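Long-range contact in organic hydroperoxide resistance protein OhrB (Bacillus subtilis, PDB 2BJO), which helps the bacterium resist organic hydroperoxides as a stress-response member of the OsmC/Ohr family: residues N68-S80 and I92-D104. The protein carries 3 engineered substitutions. Numbering follows the deposited sequence.
Sequences NIEIDSEIEGQVS and IGVTLVVNTKDLD
Leu96 lays its CD2 methyl against Gly77 CA, 3.7 Å away, on the buried face of this strand pair; the two are non-hydrogen-bonded partners, and the glycine has no side chain to hold the methyl off. On the same face Ile75 and Val98 run side by side, CG1 to CG1, and Val79 meets Val94. Ile92 reaches in from the strand end, a chi2 of -52° turning CD1 to within 4.0 Å of Val79 CG1. Helix 44-65 packs against this layer through Tyr52 and Phe56 on Leu96 and Ala49 on Val79. The strands form an antiparallel beta hairpin, with Glu74-Asn99, Glu76-Val97, Gln78-Thr95 and Ser80-Gly93 as the hydrogen-bonded pairs; strand 74-84, the edge within this chain, pairs antiparallel with a strand of the second subunit.

The face of Glu76, Gln78, Thr95 and Val97 is more open and mixed, partly covered by the second subunit, whose Thr5 OG1 is hydrogen-bonded to Ser80 OG. Gln78 NE2 donates to Glu76 OE1 at 2.6 Å, the oxygen lying in the amide plane but met from above its own carboxylate, and Val97 CG2 rests 3.7 Å from the same NE2. The solvent side lies past the strand ends, where Lys101 folds back and NZ forms a salt bridge with Asp72 OD1, its hydrogen bond weak at 3.4 Å, with Glu74 OE2 a long second partner. Asn99 OD1 accepts from Lys101 N in an Asx turn, while a water joins Asp72 N to Thr100 O. Leu103 spreads its two methyls, CD1 against Ile69 CG2 and CD2 against Ile71 CG2, both at 4.1 Å.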
loop_
_atom_site.group_PDB
_atom_site.type_symbol
_atom_site.label_atom_id
_atom_site.label_comp_id
_atom_site.label_asym_id
_atom_site.label_seq_id
_atom_site.Cartn_x
_atom_site.Cartn_y
_atom_site.Cartn_z
ATOM N N ASN A 68 -26.976 -5.243 8.731
ATOM C CA ASN A 68 -26.954 -5.384 10.202
ATOM C C ASN A 68 -26.224 -6.624 10.727
ATOM O O ASN A 68 -26.589 -7.208 11.753
ATOM C CB ASN A 68 -28.363 -5.272 10.783
ATOM C CG ASN A 68 -29.020 -3.991 10.334
ATOM O OD1 ASN A 68 -28.931 -3.014 11.070
ATOM N ND2 ASN A 68 -29.620 -3.958 9.143
ATOM N N ILE A 69 -25.181 -6.985 9.984
ATOM C CA ILE A 69 -24.368 -8.151 10.294
ATOM C C ILE A 69 -23.078 -7.662 10.954
ATOM O O ILE A 69 -22.420 -6.762 10.452
ATOM C CB ILE A 69 -24.123 -9.026 9.040
ATOM C CG1 ILE A 69 -25.444 -9.578 8.512
ATOM C CG2 ILE A 69 -23.191 -10.221 9.335
ATOM C CD1 ILE A 69 -25.422 -10.197 7.136
ATOM N N GLU A 70 -22.731 -8.266 12.084
ATOM C CA GLU A 70 -21.489 -8.042 12.798
ATOM C C GLU A 70 -20.533 -9.136 12.371
ATOM O O GLU A 70 -20.876 -10.297 12.520
ATOM C CB GLU A 70 -21.692 -8.183 14.307
ATOM C CG GLU A 70 -22.641 -7.163 14.926
ATOM C CD GLU A 70 -22.055 -5.774 14.884
ATOM O OE1 GLU A 70 -20.881 -5.621 15.277
ATOM O OE2 GLU A 70 -22.746 -4.828 14.450
ATOM N N ILE A 71 -19.351 -8.812 11.860
ATOM C CA ILE A 71 -18.423 -9.856 11.417
ATOM C C ILE A 71 -17.138 -9.857 12.232
ATOM O O ILE A 71 -16.674 -8.824 12.720
ATOM C CB ILE A 71 -18.110 -9.795 9.916
ATOM C CG1 ILE A 71 -17.624 -8.413 9.499
ATOM C CG2 ILE A 71 -19.341 -10.178 9.092
ATOM C CD1 ILE A 71 -16.872 -8.470 8.194
ATOM N N ASP A 72 -16.601 -11.066 12.369
ATOM C CA ASP A 72 -15.385 -11.370 13.094
ATOM C C ASP A 72 -14.545 -11.964 11.968
ATOM O O ASP A 72 -14.769 -13.114 11.559
ATOM C CB ASP A 72 -15.711 -12.299 14.261
ATOM C CG ASP A 72 -14.502 -12.689 15.093
ATOM O OD1 ASP A 72 -13.418 -12.112 14.884
ATOM O OD2 ASP A 72 -14.652 -13.585 15.957
ATOM N N SER A 73 -13.624 -11.153 11.457
ATOM C CA SER A 73 -12.831 -11.565 10.308
ATOM C C SER A 73 -11.329 -11.402 10.538
ATOM O O SER A 73 -10.855 -10.590 11.351
ATOM C CB SER A 73 -13.239 -10.826 9.019
ATOM O OG SER A 73 -12.936 -9.433 9.086
ATOM N N GLU A 74 -10.618 -12.238 9.784
ATOM C CA GLU A 74 -9.178 -12.214 9.599
ATOM C C GLU A 74 -8.984 -12.345 8.106
ATOM O O GLU A 74 -9.508 -13.285 7.479
ATOM C CB GLU A 74 -8.446 -13.337 10.316
ATOM C CG GLU A 74 -8.408 -13.186 11.819
ATOM C CD GLU A 74 -7.641 -14.289 12.538
ATOM O OE1 GLU A 74 -6.777 -14.950 11.929
ATOM O OE2 GLU A 74 -7.899 -14.523 13.739
ATOM N N ILE A 75 -8.244 -11.372 7.575
ATOM C CA ILE A 75 -7.831 -11.305 6.174
ATOM C C ILE A 75 -6.305 -11.322 6.057
ATOM O O ILE A 75 -5.621 -10.399 6.534
ATOM C CB ILE A 75 -8.408 -10.063 5.481
ATOM C CG1 ILE A 75 -9.941 -10.201 5.579
ATOM C CG2 ILE A 75 -7.892 -9.979 4.053
ATOM C CD1 ILE A 75 -10.662 -8.965 5.365
ATOM N N GLU A 76 -5.815 -12.374 5.405
ATOM C CA GLU A 76 -4.392 -12.458 5.116
ATOM C C GLU A 76 -4.150 -11.922 3.716
ATOM O O GLU A 76 -4.526 -12.561 2.754
ATOM C CB GLU A 76 -3.773 -13.855 5.196
ATOM C CG GLU A 76 -2.234 -13.830 5.253
ATOM C CD GLU A 76 -1.585 -15.199 5.055
ATOM O OE1 GLU A 76 -2.101 -16.127 4.409
ATOM O OE2 GLU A 76 -0.477 -15.424 5.562
ATOM N N GLY A 77 -3.502 -10.765 3.628
ATOM C CA GLY A 77 -3.054 -10.226 2.353
ATOM C C GLY A 77 -1.713 -10.845 1.989
ATOM O O GLY A 77 -0.809 -10.874 2.827
ATOM N N GLN A 78 -1.612 -11.333 0.753
ATOM C CA GLN A 78 -0.411 -11.987 0.223
ATOM C C GLN A 78 -0.025 -11.279 -1.084
ATOM O O GLN A 78 -0.692 -11.387 -2.123
ATOM C CB GLN A 78 -0.640 -13.479 -0.003
ATOM C CG GLN A 78 -1.262 -14.179 1.187
ATOM C CD GLN A 78 -1.589 -15.609 0.862
ATOM O OE1 GLN A 78 -1.653 -15.972 -0.312
ATOM N NE2 GLN A 78 -1.790 -16.427 1.890
ATOM N N VAL A 79 1.063 -10.519 -1.017
ATOM C CA VAL A 79 1.496 -9.709 -2.125
ATOM C C VAL A 79 2.814 -10.251 -2.659
ATOM O O VAL A 79 3.808 -10.224 -1.926
ATOM C CB VAL A 79 1.633 -8.235 -1.679
ATOM C CG1 VAL A 79 2.332 -7.372 -2.764
ATOM C CG2 VAL A 79 0.290 -7.651 -1.297
ATOM N N SER A 80 2.829 -10.669 -3.923
ATOM C CA SER A 80 4.036 -11.208 -4.556
ATOM C C SER A 80 4.724 -10.237 -5.527
ATOM O O SER A 80 4.035 -9.619 -6.346
ATOM C CB SER A 80 3.734 -12.513 -5.309
ATOM O OG SER A 80 3.199 -13.497 -4.438
ATOM N N ILE A 92 3.410 -6.670 -9.471
ATOM C CA ILE A 92 2.729 -7.208 -8.295
ATOM C C ILE A 92 1.580 -8.154 -8.579
ATOM O O ILE A 92 0.823 -7.963 -9.529
ATOM C CB ILE A 92 2.191 -5.947 -7.514
ATOM C CG1 ILE A 92 3.366 -5.238 -6.832
ATOM C CG2 ILE A 92 1.047 -6.172 -6.548
ATOM C CD1 ILE A 92 4.259 -6.083 -5.975
ATOM N N GLY A 93 1.447 -9.143 -7.698
ATOM C CA GLY A 93 0.375 -10.152 -7.654
ATOM C C GLY A 93 -0.218 -10.091 -6.259
ATOM O O GLY A 93 0.492 -9.830 -5.279
ATOM N N VAL A 94 -1.524 -10.289 -6.132
ATOM C CA VAL A 94 -2.186 -10.207 -4.820
ATOM C C VAL A 94 -3.164 -11.358 -4.592
ATOM O O VAL A 94 -4.016 -11.569 -5.440
ATOM C CB VAL A 94 -2.994 -8.884 -4.605
ATOM C CG1 VAL A 94 -3.628 -8.824 -3.210
ATOM C CG2 VAL A 94 -2.143 -7.626 -4.774
ATOM N N THR A 95 -3.062 -12.060 -3.462
ATOM C CA THR A 95 -4.106 -12.964 -2.992
ATOM C C THR A 95 -4.602 -12.475 -1.623
ATOM O O THR A 95 -3.824 -12.041 -0.776
ATOM C CB THR A 95 -3.616 -14.429 -3.059
ATOM O OG1 THR A 95 -3.470 -14.778 -4.445
ATOM C CG2 THR A 95 -4.611 -15.392 -2.440
ATOM N N LEU A 96 -5.912 -12.522 -1.388
ATOM C CA LEU A 96 -6.514 -12.228 -0.089
ATOM C C LEU A 96 -7.251 -13.480 0.392
ATOM O O LEU A 96 -8.134 -13.960 -0.312
ATOM C CB LEU A 96 -7.455 -11.014 -0.139
ATOM C CG LEU A 96 -6.900 -9.671 -0.631
ATOM C CD1 LEU A 96 -8.011 -8.692 -0.994
ATOM C CD2 LEU A 96 -5.962 -9.011 0.373
ATOM N N VAL A 97 -6.897 -13.995 1.571
ATOM C CA VAL A 97 -7.505 -15.216 2.115
ATOM C C VAL A 97 -8.381 -14.701 3.249
ATOM O O VAL A 97 -7.881 -14.172 4.241
ATOM C CB VAL A 97 -6.517 -16.267 2.624
ATOM C CG1 VAL A 97 -7.243 -17.585 2.971
ATOM C CG2 VAL A 97 -5.448 -16.594 1.588
ATOM N N VAL A 98 -9.691 -14.862 3.081
ATOM C CA VAL A 98 -10.658 -14.315 4.015
ATOM C C VAL A 98 -11.275 -15.370 4.935
ATOM O O VAL A 98 -11.913 -16.318 4.454
ATOM C CB VAL A 98 -11.768 -13.590 3.234
ATOM C CG1 VAL A 98 -12.723 -12.917 4.201
ATOM C CG2 VAL A 98 -11.179 -12.576 2.257
ATOM N N ASN A 99 -11.060 -15.174 6.234
ATOM C CA ASN A 99 -11.587 -15.996 7.308
ATOM C C ASN A 99 -12.677 -15.156 7.960
ATOM O O ASN A 99 -12.357 -14.161 8.610
ATOM C CB ASN A 99 -10.508 -16.445 8.299
ATOM C CG ASN A 99 -11.060 -17.246 9.489
ATOM O OD1 ASN A 99 -12.190 -17.729 9.501
ATOM N ND2 ASN A 99 -10.248 -17.367 10.531
ATOM N N THR A 100 -13.932 -15.555 7.766
ATOM C CA THR A 100 -15.081 -14.947 8.437
ATOM C C THR A 100 -15.783 -15.837 9.476
ATOM O O THR A 100 -17.005 -15.775 9.637
ATOM C CB THR A 100 -16.143 -14.490 7.427
ATOM O OG1 THR A 100 -16.501 -15.597 6.585
ATOM C CG2 THR A 100 -15.644 -13.325 6.624
ATOM N N LYS A 101 -15.008 -16.669 10.160
ATOM C CA LYS A 101 -15.387 -17.441 11.349
ATOM C C LYS A 101 -16.748 -18.159 11.276
ATOM O O LYS A 101 -16.841 -19.131 10.524
ATOM C CB LYS A 101 -15.238 -16.520 12.567
ATOM C CG LYS A 101 -13.884 -15.829 12.756
ATOM C CD LYS A 101 -12.722 -16.717 13.214
ATOM C CE LYS A 101 -11.457 -15.951 13.637
ATOM N NZ LYS A 101 -11.575 -15.003 14.783
ATOM N N ASP A 102 -17.782 -17.722 11.999
ATOM C CA ASP A 102 -19.062 -18.446 12.045
ATOM C C ASP A 102 -20.072 -17.944 11.013
ATOM O O ASP A 102 -21.193 -18.443 10.967
ATOM C CB ASP A 102 -19.646 -18.416 13.464
ATOM C CG ASP A 102 -18.744 -19.111 14.486
ATOM O OD1 ASP A 102 -18.317 -20.277 14.290
ATOM O OD2 ASP A 102 -18.464 -18.457 15.518
ATOM N N LEU A 103 -19.705 -16.973 10.177
ATOM C CA LEU A 103 -20.629 -16.457 9.184
ATOM C C LEU A 103 -21.030 -17.549 8.195
ATOM O O LEU A 103 -20.169 -18.298 7.742
ATOM C CB LEU A 103 -19.959 -15.310 8.436
ATOM C CG LEU A 103 -20.737 -14.538 7.389
ATOM C CD1 LEU A 103 -21.984 -13.859 7.987
ATOM C CD2 LEU A 103 -19.798 -13.515 6.818
ATOM N N ASP A 104 -22.311 -17.634 7.854
ATOM C CA ASP A 104 -22.697 -18.591 6.827
ATOM C C ASP A 104 -21.901 -18.251 5.568
ATOM O O ASP A 104 -21.741 -17.076 5.181
ATOM C CB ASP A 104 -24.190 -18.609 6.515
ATOM C CG ASP A 104 -25.020 -19.053 7.704
ATOM O OD1 ASP A 104 -24.618 -19.932 8.507
ATOM O OD2 ASP A 104 -26.123 -18.492 7.815
HETATM O O HOH W 1 -18.130 -13.452 11.360
#